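Local atomic coordinates of mandelate racemase/muconate lactonizing enzyme-like protein (Roseovarius sp. TM1035, PDB entry 3RCY), a protein that is probably a magnesium-dependent enzyme of the mandelate racemase and muconate lactonizing group of the enolase superfamily. Residues Arg52-Ile55 with Glu56-Ala60; Arg110-Pro113 with Val114-Leu118. All coordinates share one frame; numbering follows the deposited sequence.

Contact 1 lies inside helix 48-63 and contact 2 at the exit of helix 89-110, two short local runs of one chain that illustrate the interior of a helix and the way out of one. Their centres lie about 27 Å apart and their nearest atoms about 17 Å, so neither touches the other. Helix 89-110 relates them: Ala94 packs against contact 1, while Trp103 and Leu106 pack against contact 2, which begins at that helix's last residue. Contact 1, earlier in sequence, sets its helix against the three-stranded sheet of the N-terminal domain; contact 2 carries the chain onward to strand 126-131, touching helix 316-327 of the barrel on the way. Different neighbouring subunits border the two.

Contact 1. Residues Arg52-Ile55 with Glu56-Ala60; sequences RAVI and EDVFA
The carbonyl oxygen of Arg52 receives Glu56 N at 2.9 Å in an i to i+4 bond of helix 48-63, the first of four such bonds that tie Arg52-Ile55 to the next turn. Glu56 also lays its own side chain beside this oxygen: with CG anti to the carbonyl carbon (chi1 -74°) and the chain extended beyond, Glu56 CG comes within 3.3 Å of Arg52 O. No salt bridge joins the two side chains, since Arg52 NH1 and Glu56 OE2 stay 6.4 Å apart and Arg52 pairs instead with Glu49. The bond from Asp57 N to Ala53 O is less straight, at 156°, whereas Val58 N points almost directly at Val54 O. One flank of the helix is apolar: Ile55 and Phe59 rest on strands 4-12 and 24-31, and Val54 and Val58 pack on Ala94 of helix 89-110, consistent with the alpha+beta N-terminal domain of this superfamily. At the second subunit, Asp57 OD2 accepts a hydrogen bond from Gly47 N of that copy and also salt-bridges Arg61 of its own chain. One turn apart on the same side of the helix, Val54 CG1 and Val58 CG2 are 4.3 Å apart, and Val58 CG2 lies 3.3 Å from Val54 O.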
loop_
_atom_site.group_PDB
_atom_site.type_symbol
_atom_site.label_atom_id
_atom_site.label_comp_id
_atom_site.label_asym_id
_atom_site.label_seq_id
_atom_site.Cartn_x
_atom_site.Cartn_y
_atom_site.Cartn_z
ATOM N N ARG A 52 -4.059 13.907 -43.373
ATOM C CA ARG A 52 -5.230 14.254 -44.188
ATOM C C ARG A 52 -6.179 13.068 -44.351
ATOM O O ARG A 52 -7.389 13.198 -44.146
ATOM C CB ARG A 52 -4.821 14.743 -45.576
ATOM C CG ARG A 52 -4.465 16.196 -45.670
ATOM C CD ARG A 52 -4.202 16.588 -47.143
ATOM N NE ARG A 52 -3.189 17.635 -47.215
ATOM C CZ ARG A 52 -3.451 18.939 -47.191
ATOM N NH1 ARG A 52 -4.707 19.377 -47.116
ATOM N NH2 ARG A 52 -2.448 19.808 -47.261
ATOM N N ALA A 53 -5.625 11.918 -44.726
ATOM C CA ALA A 53 -6.429 10.716 -44.932
ATOM C C ALA A 53 -7.100 10.282 -43.624
ATOM O O ALA A 53 -8.260 9.885 -43.632
ATOM C CB ALA A 53 -5.585 9.587 -45.518
ATOM N N VAL A 54 -6.376 10.383 -42.508
ATOM C CA VAL A 54 -6.921 10.006 -41.193
ATOM C C VAL A 54 -8.088 10.922 -40.812
ATOM O O VAL A 54 -9.161 10.444 -40.414
ATOM C CB VAL A 54 -5.822 10.028 -40.089
ATOM C CG1 VAL A 54 -6.437 9.907 -38.673
ATOM C CG2 VAL A 54 -4.800 8.914 -40.332
ATOM N N ILE A 55 -7.869 12.235 -40.944
ATOM C CA ILE A 55 -8.885 13.243 -40.608
ATOM C C ILE A 55 -10.149 13.055 -41.454
ATOM O O ILE A 55 -11.258 13.010 -40.918
ATOM C CB ILE A 55 -8.317 14.679 -40.749
ATOM C CG1 ILE A 55 -7.252 14.928 -39.672
ATOM C CG2 ILE A 55 -9.419 15.725 -40.647
ATOM C CD1 ILE A 55 -6.327 16.107 -39.972
ATOM N N GLU A 56 -9.970 12.914 -42.766
ATOM C CA GLU A 56 -11.087 12.676 -43.683
ATOM C C GLU A 56 -11.888 11.426 -43.295
ATOM O O GLU A 56 -13.118 11.447 -43.314
ATOM C CB GLU A 56 -10.594 12.592 -45.145
ATOM C CG GLU A 56 -10.211 13.948 -45.747
ATOM C CD GLU A 56 -9.517 13.842 -47.108
ATOM O OE1 GLU A 56 -9.302 12.705 -47.590
ATOM O OE2 GLU A 56 -9.184 14.899 -47.697
ATOM N N ASP A 57 -11.184 10.355 -42.924
ATOM C CA ASP A 57 -11.827 9.115 -42.477
ATOM C C ASP A 57 -12.667 9.342 -41.219
ATOM O O ASP A 57 -13.860 9.035 -41.202
ATOM C CB ASP A 57 -10.784 8.022 -42.220
ATOM C CG ASP A 57 -11.411 6.681 -41.881
ATOM O OD1 ASP A 57 -12.024 6.556 -40.800
ATOM O OD2 ASP A 57 -11.284 5.738 -42.690
ATOM N N VAL A 58 -12.030 9.870 -40.176
ATOM C CA VAL A 58 -12.701 10.160 -38.905
ATOM C C VAL A 58 -13.962 11.011 -39.113
ATOM O O VAL A 58 -15.044 10.687 -38.596
ATOM C CB VAL A 58 -11.724 10.865 -37.916
ATOM C CG1 VAL A 58 -12.477 11.405 -36.692
ATOM C CG2 VAL A 58 -10.611 9.885 -37.479
ATOM N N PHE A 59 -13.818 12.109 -39.855
ATOM C CA PHE A 59 -14.960 12.968 -40.137
ATOM C C PHE A 59 -16.071 12.241 -40.897
ATOM O O PHE A 59 -17.222 12.270 -40.472
ATOM C CB PHE A 59 -14.552 14.239 -40.888
ATOM C CG PHE A 59 -15.721 15.116 -41.256
ATOM C CD1 PHE A 59 -16.365 15.882 -40.287
ATOM C CD2 PHE A 59 -16.190 15.163 -42.570
ATOM C CE1 PHE A 59 -17.456 16.694 -40.616
ATOM C CE2 PHE A 59 -17.283 15.973 -42.912
ATOM C CZ PHE A 59 -17.911 16.742 -41.922
ATOM N N ALA A 60 -15.728 11.582 -42.005
ATOM C CA ALA A 60 -16.752 10.941 -42.843
ATOM C C ALA A 60 -17.457 9.814 -42.092
ATOM O O ALA A 60 -18.666 9.645 -42.210
ATOM C CB ALA A 60 -16.152 10.423 -44.166
#

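Contact 2. Residues Arg110-Pro113 with Val114-Leu118; sequences RGRP and VWALL
A Schellman motif ends helix 89-110, with Gly111 at positive phi as its C-prime residue, and the chain then bends through Pro113 into a short helical turn whose residues fold back on the exit. Pro113 sits over one face of the Trp115 indole in a CH-pi contact, its CB 3.8 Å from the centroid of the five-membered ring and 26° off the ring normal. Beside it, Pro113 CG approaches Trp115 CE2 to 3.5 Å. Trp115 reaches this place because its CG lies between the backbone N and the carbonyl carbon (chi1 59°), and NE1 is held by Pro361 O. With the indole cut back to an alanine, Pro113 is likely to lose the flat surface under its CB and CG, and Pro361 O the N-H that bonds it. Pro113 O accepts a weak hydrogen bond from Ala116 N at 3.1 Å (N-H...O 132°). Next to this turn, the guanidinium of Arg112, bent at chi2 and chi3, stands nearly perpendicular to the indole, with Arg112 NH2 3.6 Å from Ala116 CB and NE salt-bridged to Glu69 of the third subunit. Arg110, bound to Glu69 of its own chain, crosses Leu117 through its aliphatic part, Arg110 CG meeting Leu117 CD2 at 3.9 Å.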
loop_
_atom_site.group_PDB
_atom_site.type_symbol
_atom_site.label_atom_id
_atom_site.label_comp_id
_atom_site.label_asym_id
_atom_site.label_seq_id
_atom_site.Cartn_x
_atom_site.Cartn_y
_atom_site.Cartn_z
ATOM N N ARG A 110 -25.312 29.531 -31.271
ATOM C CA ARG A 110 -25.873 30.014 -30.005
ATOM C C ARG A 110 -25.784 31.535 -29.853
ATOM O O ARG A 110 -26.437 32.104 -28.978
ATOM C CB ARG A 110 -25.131 29.384 -28.830
ATOM C CG ARG A 110 -25.154 27.879 -28.795
ATOM C CD ARG A 110 -26.159 27.357 -27.810
ATOM N NE ARG A 110 -26.030 25.909 -27.653
ATOM C CZ ARG A 110 -26.716 25.021 -28.361
ATOM N NH1 ARG A 110 -27.592 25.428 -29.275
ATOM N NH2 ARG A 110 -26.528 23.722 -28.151
ATOM N N GLY A 111 -24.954 32.172 -30.676
ATOM C CA GLY A 111 -24.662 33.609 -30.541
ATOM C C GLY A 111 -23.870 33.940 -29.276
ATOM O O GLY A 111 -24.015 35.033 -28.721
ATOM N N ARG A 112 -23.043 32.998 -28.818
ATOM C CA ARG A 112 -22.251 33.161 -27.584
ATOM C C ARG A 112 -20.803 32.709 -27.780
ATOM O O ARG A 112 -20.532 31.839 -28.617
ATOM C CB ARG A 112 -22.874 32.366 -26.417
ATOM C CG ARG A 112 -24.320 32.772 -26.034
ATOM C CD ARG A 112 -24.433 34.188 -25.408
ATOM N NE ARG A 112 -23.691 34.318 -24.144
ATOM C CZ ARG A 112 -22.835 35.301 -23.863
ATOM N NH1 ARG A 112 -22.603 36.280 -24.740
ATOM N NH2 ARG A 112 -22.218 35.322 -22.691
ATOM N N PRO A 113 -19.868 33.275 -26.994
ATOM C CA PRO A 113 -18.512 32.724 -27.002
ATOM C C PRO A 113 -18.512 31.299 -26.470
ATOM O O PRO A 113 -19.398 30.928 -25.691
ATOM C CB PRO A 113 -17.738 33.643 -26.055
ATOM C CG PRO A 113 -18.755 34.434 -25.325
ATOM C CD PRO A 113 -19.999 34.459 -26.125
ATOM N N VAL A 114 -17.537 30.503 -26.894
ATOM C CA VAL A 114 -17.433 29.115 -26.441
ATOM C C VAL A 114 -17.417 28.997 -24.902
ATOM O O VAL A 114 -18.138 28.167 -24.342
ATOM C CB VAL A 114 -16.223 28.399 -27.104
ATOM C CG1 VAL A 114 -15.942 27.033 -26.455
ATOM C CG2 VAL A 114 -16.470 28.231 -28.605
ATOM N N TRP A 115 -16.626 29.828 -24.222
ATOM C CA TRP A 115 -16.547 29.763 -22.745
ATOM C C TRP A 115 -17.914 29.885 -22.062
ATOM O O TRP A 115 -18.139 29.279 -21.005
ATOM C CB TRP A 115 -15.545 30.783 -22.152
ATOM C CG TRP A 115 -15.821 32.231 -22.466
ATOM C CD1 TRP A 115 -15.169 33.004 -23.384
ATOM C CD2 TRP A 115 -16.798 33.088 -21.845
ATOM N NE1 TRP A 115 -15.685 34.277 -23.385
ATOM C CE2 TRP A 115 -16.684 34.357 -22.453
ATOM C CE3 TRP A 115 -17.757 32.904 -20.840
ATOM C CZ2 TRP A 115 -17.504 35.438 -22.101
ATOM C CZ3 TRP A 115 -18.574 33.973 -20.491
ATOM C CH2 TRP A 115 -18.437 35.229 -21.121
ATOM N N ALA A 116 -18.821 30.663 -22.662
ATOM C CA ALA A 116 -20.161 30.848 -22.102
ATOM C C ALA A 116 -20.965 29.544 -22.123
ATOM O O ALA A 116 -21.894 29.379 -21.329
ATOM C CB ALA A 116 -20.923 31.980 -22.825
ATOM N N LEU A 117 -20.587 28.622 -23.016
ATOM C CA LEU A 117 -21.239 27.312 -23.124
ATOM C C LEU A 117 -20.610 26.257 -22.206
ATOM O O LEU A 117 -21.126 25.145 -22.081
ATOM C CB LEU A 117 -21.221 26.808 -24.586
ATOM C CG LEU A 117 -21.704 27.765 -25.690
ATOM C CD1 LEU A 117 -21.591 27.123 -27.076
ATOM C CD2 LEU A 117 -23.140 28.285 -25.442
ATOM N N LEU A 118 -19.501 26.610 -21.573
ATOM C CA LEU A 118 -18.713 25.653 -20.791
ATOM C C LEU A 118 -18.816 25.881 -19.282
ATOM O O LEU A 118 -17.869 25.600 -18.546
ATOM C CB LEU A 118 -17.237 25.705 -21.229
ATOM C CG LEU A 118 -16.887 25.425 -22.692
ATOM C CD1 LEU A 118 -15.397 25.701 -22.934
ATOM C CD2 LEU A 118 -17.254 23.982 -23.097
#